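Local coordinates for DegV family protein (Thermus thermophilus, PDB 2DT8) that binds a fatty acid, here palmitic acid, as a member of the DegV family, and carries a zinc ion at its surface, at residues Q63-L77 with S98-V112. Sequence-based numbering, arbitrary orientation.
Sequences QPSPEDFARVYREAL and SAELAAQEFPGRVTV. With ZN (zinc ion), chain B; PLM (palmitic acid), chain C.
E67, on helix 66-76, and E105, in the A103-F106 turn, share a zinc ion through one oxygen each: E67 OE2 lies 1.9 Å from the metal and E105 OE2 2.0 Å, with a water as a further ligand. The carboxylate planes are turned 42° apart. E67 has to bend back at chi2 (-55°) to bring its acid over, whereas E105 runs out extended. The other two oxygens, E67 OE1 and E105 OE1, both accept from a second water, which in turn takes a hydrogen bond from R74 NH1; that nearby positive charge probably eases the crowding of the two acids.

Beneath the metal, A102 is a knob among P66, F69, A70 and Y73, its CB 3.5 Å from F69 CB; small residues let the axes of 66-76 and 98-103 close to 7.8 Å, crossing at -53°. A99 CB sits over the centre of the F69 ring in a CH-pi contact. Both helices pack on the parallel strands of the N-terminal alpha/beta domain, 110-114 among them, and V110 CG1 covers a face of Y73, whose hydroxyl bonds to S85 on strand 82-87. The F106 ring meets Y73 CB through CE2 and L77 CD1 through CD1, crossing both obliquely.

At the palmitate-facing end, S98 OG donates to P64 O (2.7 Å), while a water links S98 OG to Q63 NE2. S65 and D68 form the capping box that starts helix 66-76.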
# COMPACT_ATOMS: atom_id res chain seq x y z
N GLN A 63 7.16 2.32 12.97
CA GLN A 63 7.93 2.12 11.76
C GLN A 63 9.22 1.42 12.23
O GLN A 63 9.50 1.36 13.42
CB GLN A 63 8.34 3.49 11.15
CG GLN A 63 9.42 4.24 11.95
CD GLN A 63 8.85 5.12 13.02
OE1 GLN A 63 7.83 4.80 13.63
NE2 GLN A 63 9.51 6.25 13.28
N PRO A 64 9.95 0.89 11.23
CA PRO A 64 11.17 0.19 11.59
C PRO A 64 12.30 1.17 12.04
O PRO A 64 12.20 2.35 11.69
CB PRO A 64 11.70 -0.51 10.28
CG PRO A 64 10.49 -0.46 9.38
CD PRO A 64 9.80 0.83 9.77
N SER A 65 13.29 0.71 12.79
CA SER A 65 14.36 1.59 13.26
C SER A 65 15.44 1.65 12.19
O SER A 65 15.45 0.85 11.25
CB SER A 65 14.99 1.01 14.52
OG SER A 65 15.73 -0.17 14.20
N PRO A 66 16.38 2.61 12.32
CA PRO A 66 17.44 2.68 11.32
C PRO A 66 18.26 1.38 11.29
O PRO A 66 18.66 0.93 10.23
CB PRO A 66 18.26 3.87 11.80
CG PRO A 66 17.23 4.78 12.37
CD PRO A 66 16.34 3.83 13.15
N GLU A 67 18.51 0.77 12.46
CA GLU A 67 19.29 -0.46 12.45
C GLU A 67 18.51 -1.64 11.86
O GLU A 67 19.12 -2.57 11.34
CB GLU A 67 19.82 -0.79 13.85
CG GLU A 67 20.92 0.16 14.37
CD GLU A 67 22.13 0.29 13.44
OE1 GLU A 67 22.47 -0.67 12.71
OE2 GLU A 67 22.75 1.38 13.46
N ASP A 68 17.17 -1.62 11.93
CA ASP A 68 16.38 -2.69 11.32
C ASP A 68 16.72 -2.67 9.83
O ASP A 68 16.93 -3.72 9.21
CB ASP A 68 14.88 -2.45 11.50
CG ASP A 68 14.39 -2.72 12.91
OD1 ASP A 68 15.03 -3.49 13.65
OD2 ASP A 68 13.33 -2.17 13.28
N PHE A 69 16.77 -1.47 9.25
CA PHE A 69 17.10 -1.34 7.84
C PHE A 69 18.57 -1.62 7.57
O PHE A 69 18.90 -2.31 6.60
CB PHE A 69 16.77 0.08 7.36
CG PHE A 69 15.36 0.24 6.89
CD1 PHE A 69 14.94 -0.37 5.71
CD2 PHE A 69 14.45 0.99 7.62
CE1 PHE A 69 13.63 -0.23 5.26
CE2 PHE A 69 13.13 1.13 7.19
CZ PHE A 69 12.72 0.52 6.01
N ALA A 70 19.46 -1.10 8.41
CA ALA A 70 20.89 -1.30 8.18
C ALA A 70 21.28 -2.77 8.12
O ALA A 70 22.12 -3.16 7.31
CB ALA A 70 21.70 -0.57 9.24
N ARG A 71 20.72 -3.62 9.04
CA ARG A 71 21.00 -5.06 8.99
C ARG A 71 20.60 -5.64 7.64
O ARG A 71 21.34 -6.45 7.07
CB ARG A 71 20.25 -5.80 10.10
CG ARG A 71 20.45 -7.31 10.09
CD ARG A 71 19.68 -8.04 11.20
NE ARG A 71 18.72 -7.18 11.89
CZ ARG A 71 19.06 -6.19 12.71
NH1 ARG A 71 20.32 -6.05 13.09
NH2 ARG A 71 18.14 -5.35 13.16
N VAL A 72 19.47 -5.29 7.11
CA VAL A 72 19.00 -5.81 5.84
C VAL A 72 19.88 -5.29 4.71
O VAL A 72 20.30 -6.06 3.85
CB VAL A 72 17.50 -5.46 5.64
CG1 VAL A 72 17.04 -5.89 4.25
CG2 VAL A 72 16.66 -6.18 6.71
N TYR A 73 20.21 -4.00 4.71
CA TYR A 73 21.05 -3.45 3.65
C TYR A 73 22.42 -4.12 3.65
O TYR A 73 22.94 -4.49 2.60
CB TYR A 73 21.24 -1.93 3.79
CG TYR A 73 19.99 -1.10 3.60
CD1 TYR A 73 18.87 -1.61 2.91
CD2 TYR A 73 19.93 0.21 4.06
CE1 TYR A 73 17.74 -0.83 2.70
CE2 TYR A 73 18.80 1.00 3.85
CZ TYR A 73 17.71 0.48 3.17
OH TYR A 73 16.60 1.26 2.98
N ARG A 74 23.01 -4.34 4.79
CA ARG A 74 24.33 -4.92 4.95
C ARG A 74 24.36 -6.35 4.41
O ARG A 74 25.30 -6.78 3.75
CB ARG A 74 24.74 -4.92 6.42
CG ARG A 74 26.07 -5.61 6.68
CD ARG A 74 26.63 -5.32 8.07
NE ARG A 74 25.65 -5.58 9.13
CZ ARG A 74 24.94 -4.63 9.74
NH1 ARG A 74 25.12 -3.35 9.45
NH2 ARG A 74 24.04 -4.98 10.65
N GLU A 75 23.24 -7.04 4.70
CA GLU A 75 23.18 -8.43 4.27
C GLU A 75 23.00 -8.53 2.75
O GLU A 75 23.60 -9.35 2.06
CB GLU A 75 22.00 -9.14 4.98
CG GLU A 75 22.28 -9.43 6.45
CD GLU A 75 21.07 -9.94 7.20
OE1 GLU A 75 19.93 -9.75 6.71
OE2 GLU A 75 21.25 -10.51 8.30
N ALA A 76 22.19 -7.57 2.27
CA ALA A 76 21.90 -7.57 0.85
C ALA A 76 23.14 -7.23 0.01
O ALA A 76 23.42 -7.81 -1.04
CB ALA A 76 20.81 -6.52 0.51
N LEU A 77 23.91 -6.28 0.53
CA LEU A 77 25.13 -5.83 -0.14
C LEU A 77 26.29 -6.82 -0.09
O LEU A 77 27.32 -6.59 -0.71
CB LEU A 77 25.55 -4.47 0.41
CG LEU A 77 24.53 -3.40 0.01
CD1 LEU A 77 24.80 -2.10 0.75
CD2 LEU A 77 24.59 -3.19 -1.50
N SER A 98 13.63 6.36 8.35
CA SER A 98 14.51 5.36 8.92
C SER A 98 15.40 4.73 7.85
O SER A 98 16.60 4.48 8.07
CB SER A 98 13.72 4.25 9.61
OG SER A 98 13.25 4.70 10.87
N ALA A 99 14.81 4.47 6.69
CA ALA A 99 15.55 3.87 5.58
C ALA A 99 16.67 4.82 5.13
O ALA A 99 17.79 4.38 4.89
CB ALA A 99 14.60 3.57 4.41
N GLU A 100 16.36 6.11 5.03
CA GLU A 100 17.37 7.09 4.62
C GLU A 100 18.50 7.17 5.63
O GLU A 100 19.67 7.27 5.25
CB GLU A 100 16.73 8.45 4.40
CG GLU A 100 15.75 8.43 3.25
CD GLU A 100 15.08 9.75 3.01
OE1 GLU A 100 14.86 10.49 3.98
OE2 GLU A 100 14.76 10.04 1.84
N LEU A 101 18.18 7.11 6.92
CA LEU A 101 19.25 7.14 7.92
C LEU A 101 20.15 5.90 7.78
O LEU A 101 21.38 5.99 7.89
CB LEU A 101 18.65 7.20 9.33
CG LEU A 101 18.03 8.56 9.69
CD1 LEU A 101 17.21 8.46 10.97
CD2 LEU A 101 19.15 9.58 9.85
N ALA A 102 19.55 4.73 7.55
CA ALA A 102 20.34 3.52 7.37
C ALA A 102 21.14 3.60 6.07
O ALA A 102 22.26 3.12 6.00
CB ALA A 102 19.42 2.29 7.33
N ALA A 103 20.54 4.19 5.04
CA ALA A 103 21.22 4.30 3.76
C ALA A 103 22.55 5.07 3.86
O ALA A 103 23.49 4.79 3.11
CB ALA A 103 20.30 4.96 2.73
N GLN A 104 22.62 6.02 4.80
CA GLN A 104 23.84 6.82 5.01
C GLN A 104 25.02 5.95 5.42
O GLN A 104 26.18 6.36 5.30
CB GLN A 104 23.60 7.90 6.08
CG GLN A 104 22.67 9.01 5.63
CD GLN A 104 22.25 9.94 6.77
OE1 GLN A 104 21.27 10.67 6.65
NE2 GLN A 104 23.00 9.91 7.86
N GLU A 105 24.74 4.74 5.92
CA GLU A 105 25.80 3.82 6.33
C GLU A 105 26.48 3.13 5.15
O GLU A 105 27.54 2.52 5.30
CB GLU A 105 25.25 2.74 7.28
CG GLU A 105 24.63 3.28 8.56
CD GLU A 105 24.40 2.21 9.61
OE1 GLU A 105 24.89 1.08 9.44
OE2 GLU A 105 23.71 2.53 10.61
N PHE A 106 25.85 3.22 3.98
CA PHE A 106 26.35 2.57 2.76
C PHE A 106 26.26 3.64 1.67
O PHE A 106 25.55 3.47 0.67
CB PHE A 106 25.43 1.39 2.42
CG PHE A 106 25.11 0.51 3.61
CD1 PHE A 106 25.94 -0.55 3.95
CD2 PHE A 106 23.99 0.76 4.40
CE1 PHE A 106 25.68 -1.34 5.08
CE2 PHE A 106 23.71 -0.03 5.53
CZ PHE A 106 24.56 -1.09 5.86
N PRO A 107 27.01 4.74 1.83
CA PRO A 107 26.99 5.83 0.85
C PRO A 107 27.26 5.37 -0.58
O PRO A 107 28.26 4.72 -0.88
CB PRO A 107 28.07 6.79 1.36
CG PRO A 107 29.03 5.89 2.10
CD PRO A 107 28.11 4.91 2.80
N GLY A 108 26.34 5.81 -1.46
CA GLY A 108 26.46 5.38 -2.84
C GLY A 108 25.82 4.05 -3.24
O GLY A 108 25.59 3.78 -4.41
N ARG A 109 25.59 3.24 -2.20
CA ARG A 109 24.94 1.97 -2.47
C ARG A 109 23.50 1.67 -2.20
O ARG A 109 23.07 0.54 -2.36
CB ARG A 109 25.88 1.09 -1.72
CG ARG A 109 27.30 0.97 -2.31
CD ARG A 109 28.02 -0.25 -1.77
NE ARG A 109 28.32 -0.11 -0.35
CZ ARG A 109 28.66 -1.12 0.44
NH1 ARG A 109 28.65 -2.37 -0.02
NH2 ARG A 109 29.00 -0.88 1.71
N VAL A 110 22.77 2.73 -1.79
CA VAL A 110 21.37 2.49 -1.48
C VAL A 110 20.56 3.66 -1.97
O VAL A 110 20.87 4.82 -1.69
CB VAL A 110 21.16 2.33 0.03
CG1 VAL A 110 19.66 2.15 0.33
CG2 VAL A 110 21.96 1.16 0.56
N THR A 111 19.50 3.36 -2.71
CA THR A 111 18.59 4.39 -3.19
C THR A 111 17.25 4.15 -2.54
O THR A 111 16.63 3.10 -2.73
CB THR A 111 18.42 4.34 -4.72
OG1 THR A 111 19.69 4.53 -5.35
CG2 THR A 111 17.46 5.44 -5.18
N VAL A 112 16.80 5.12 -1.74
CA VAL A 112 15.52 5.02 -1.05
C VAL A 112 14.48 5.80 -1.84
O VAL A 112 14.67 6.98 -2.14
CB VAL A 112 15.63 5.59 0.37
CG1 VAL A 112 14.27 5.54 1.07
CG2 VAL A 112 16.68 4.82 1.16
ZN ZN B . 24.24 2.09 12.46
C1 PLM C . 3.78 3.59 10.99
O1 PLM C . 4.79 4.36 10.58
O2 PLM C . 3.58 3.44 12.17
C2 PLM C . 2.90 2.91 9.96
C3 PLM C . 1.81 3.89 9.51
C4 PLM C . 0.87 3.22 8.51
C5 PLM C . -0.17 4.23 8.05
C6 PLM C . -1.07 3.62 6.97
C7 PLM C . -2.12 4.63 6.57
C8 PLM C . -2.89 4.13 5.37
C9 PLM C . -3.68 5.30 4.80
CA PLM C . -4.88 4.78 4.03
CB PLM C . -4.42 4.46 2.62
CC PLM C . -4.43 2.95 2.43
CD PLM C . -5.31 2.61 1.24
CE PLM C . -5.46 1.09 1.16
CF PLM C . -6.43 0.73 0.02
CG PLM C . -5.71 0.81 -1.32
O HOH W 1 11.60 7.32 11.37
O HOH W 2 24.71 -0.95 11.25
O HOH W 3 28.20 -3.78 -2.60
O HOH W 4 24.20 4.06 13.35